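Steroid delta-isomerase (Pseudomonas aeruginosa, PDB 3MSO) is probably a steroid delta-isomerase-like enzyme of the SnoaL-like, NTF2-type fold, whose natural substrate and reaction are not established. Local coordinates at residues A13-W18 with V83-S88. Sequence-based numbering, arbitrary orientation.
Sequences ATLAEW and VVLEFS
Leu-15 and Leu-85 meet through their methyl ends where helix 9-23 lies on the curved mixed sheet of an NTF2-like alpha+beta cone, the fold of the SnoaL-like family. Segments 13-18 and 83-88 run nearly parallel, their directions 21° apart and their axes 11.8 Å apart at closest, a gap bridged by side chains. Leu-15 has the most surface buried here. Its CG stands anti to the backbone N (chi1 -180°), which carries both methyls out toward the strand, where they divide the work. CD1 sits against both methyls of Leu-85, 3.7 Å from Leu-85 CD1 and slightly farther from CD2. The other branch turns to the start of the strand segment, with Leu-15 CD2 4.0 Å from Val-83 CG2. The two leucines extend in opposite directions, and their branched ends overlap side by side. Leu-85 is turned differently, with CG anti to its carbonyl carbon (chi1 -47°), and its CD1 touches both Leu-15 and, about a right angle away, the indole of Trp-18, one turn further along. Val-83 and Leu-85, two residues apart, point to the same side of the sheet, and both face the helix; the intervening Val-84 packs on Leu-75 of a second subunit. The contact is buried and made of van der Waals packing, and nearby loops and a strand extend it: Leu-7 lies against Leu-15, Leu-5 against Val-83, and Phe-113 of strand 110-118 meets the Trp-18 ring edge-to-face. The indole nitrogen has its polar partner on strand 69-77, a hydrogen bond to Tyr-71 OH, and Leu-85 also packs on Tyr-71. Beside that bond, the methyl approaches the five-membered ring obliquely, Leu-85 CD1 lying 3.7 Å from Trp-18 NE1 and 3.9 Å from Trp-18 CD1.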
loop_
_atom_site.group_PDB
_atom_site.type_symbol
_atom_site.label_atom_id
_atom_site.label_comp_id
_atom_site.label_asym_id
_atom_site.label_seq_id
_atom_site.Cartn_x
_atom_site.Cartn_y
_atom_site.Cartn_z
ATOM N N ALA B 13 -31.778 -1.243 16.433
ATOM C CA ALA B 13 -31.535 -2.218 17.502
ATOM C C ALA B 13 -30.166 -2.900 17.344
ATOM O O ALA B 13 -29.447 -3.034 18.329
ATOM C CB ALA B 13 -32.645 -3.251 17.520
ATOM N N THR B 14 -29.795 -3.282 16.106
ATOM C CA THR B 14 -28.493 -3.898 15.789
ATOM C C THR B 14 -27.392 -2.885 16.036
ATOM O O THR B 14 -26.391 -3.235 16.653
ATOM C CB THR B 14 -28.462 -4.396 14.349
ATOM O OG1 THR B 14 -29.577 -5.252 14.167
ATOM C CG2 THR B 14 -27.182 -5.152 14.005
ATOM N N LEU B 15 -27.585 -1.629 15.568
ATOM C CA LEU B 15 -26.618 -0.550 15.774
ATOM C C LEU B 15 -26.365 -0.339 17.258
ATOM O O LEU B 15 -25.205 -0.267 17.664
ATOM C CB LEU B 15 -27.056 0.748 15.083
ATOM C CG LEU B 15 -26.110 1.929 15.233
ATOM C CD1 LEU B 15 -24.784 1.629 14.596
ATOM C CD2 LEU B 15 -26.737 3.198 14.662
ATOM N N ALA B 16 -27.443 -0.321 18.066
ATOM C CA ALA B 16 -27.381 -0.173 19.525
ATOM C C ALA B 16 -26.517 -1.274 20.154
ATOM O O ALA B 16 -25.684 -0.977 21.029
ATOM C CB ALA B 16 -28.782 -0.200 20.116
ATOM N N GLU B 17 -26.700 -2.533 19.674
ATOM C CA GLU B 17 -25.950 -3.709 20.118
ATOM C C GLU B 17 -24.497 -3.608 19.659
ATOM O O GLU B 17 -23.585 -3.923 20.426
ATOM C CB GLU B 17 -26.582 -5.004 19.584
ATOM C CG GLU B 17 -27.756 -5.482 20.416
ATOM C CD GLU B 17 -28.378 -6.777 19.932
ATOM O OE1 GLU B 17 -27.740 -7.842 20.101
ATOM O OE2 GLU B 17 -29.516 -6.728 19.408
ATOM N N TRP B 18 -24.280 -3.145 18.416
ATOM C CA TRP B 18 -22.951 -2.982 17.847
ATOM C C TRP B 18 -22.179 -1.952 18.661
ATOM O O TRP B 18 -21.020 -2.196 18.992
ATOM C CB TRP B 18 -23.034 -2.598 16.369
ATOM C CG TRP B 18 -21.756 -2.029 15.834
ATOM C CD1 TRP B 18 -21.429 -0.709 15.746
ATOM C CD2 TRP B 18 -20.622 -2.760 15.350
ATOM N NE1 TRP B 18 -20.170 -0.569 15.217
ATOM C CE2 TRP B 18 -19.653 -1.813 14.956
ATOM C CE3 TRP B 18 -20.337 -4.124 15.188
ATOM C CZ2 TRP B 18 -18.394 -2.185 14.465
ATOM C CZ3 TRP B 18 -19.101 -4.492 14.676
ATOM C CH2 TRP B 18 -18.137 -3.531 14.348
ATOM N N VAL B 83 -26.103 3.384 7.638
ATOM C CA VAL B 83 -25.502 4.262 8.620
ATOM C C VAL B 83 -24.019 4.467 8.318
ATOM O O VAL B 83 -23.357 3.567 7.789
ATOM C CB VAL B 83 -25.759 3.696 10.049
ATOM C CG1 VAL B 83 -24.799 2.566 10.427
ATOM C CG2 VAL B 83 -25.751 4.795 11.101
ATOM N N VAL B 84 -23.513 5.657 8.621
ATOM C CA VAL B 84 -22.087 5.967 8.566
ATOM C C VAL B 84 -21.699 6.400 9.977
ATOM O O VAL B 84 -22.302 7.334 10.536
ATOM C CB VAL B 84 -21.667 6.992 7.474
ATOM C CG1 VAL B 84 -20.311 7.627 7.800
ATOM C CG2 VAL B 84 -21.634 6.336 6.101
ATOM N N LEU B 85 -20.749 5.662 10.567
ATOM C CA LEU B 85 -20.216 5.949 11.902
ATOM C C LEU B 85 -18.801 6.465 11.729
ATOM O O LEU B 85 -17.900 5.690 11.376
ATOM C CB LEU B 85 -20.240 4.704 12.827
ATOM C CG LEU B 85 -21.532 3.890 12.855
ATOM C CD1 LEU B 85 -21.336 2.596 13.596
ATOM C CD2 LEU B 85 -22.704 4.719 13.406
ATOM N N GLU B 86 -18.633 7.788 11.883
ATOM C CA GLU B 86 -17.345 8.479 11.770
ATOM C C GLU B 86 -16.542 8.185 13.032
ATOM O O GLU B 86 -17.095 8.269 14.140
ATOM C CB GLU B 86 -17.568 10.001 11.630
ATOM C CG GLU B 86 -16.294 10.823 11.712
ATOM C CD GLU B 86 -16.480 12.313 11.868
ATOM O OE1 GLU B 86 -17.330 12.742 12.678
ATOM O OE2 GLU B 86 -15.728 13.057 11.207
ATOM N N PHE B 87 -15.242 7.862 12.878
ATOM C CA PHE B 87 -14.375 7.612 14.017
ATOM C C PHE B 87 -12.990 8.212 13.871
ATOM O O PHE B 87 -12.514 8.469 12.753
ATOM C CB PHE B 87 -14.276 6.093 14.342
ATOM C CG PHE B 87 -13.604 5.222 13.292
ATOM C CD1 PHE B 87 -12.215 5.111 13.235
ATOM C CD2 PHE B 87 -14.364 4.491 12.382
ATOM C CE1 PHE B 87 -11.599 4.307 12.274
ATOM C CE2 PHE B 87 -13.739 3.688 11.409
ATOM C CZ PHE B 87 -12.363 3.623 11.352
ATOM N N SER B 88 -12.319 8.369 15.019
ATOM C CA SER B 88 -10.918 8.739 15.161
ATOM C C SER B 88 -10.283 7.549 15.859
ATOM O O SER B 88 -10.959 6.834 16.590
ATOM C CB SER B 88 -10.763 9.989 16.010
ATOM O OG SER B 88 -11.423 9.844 17.255
#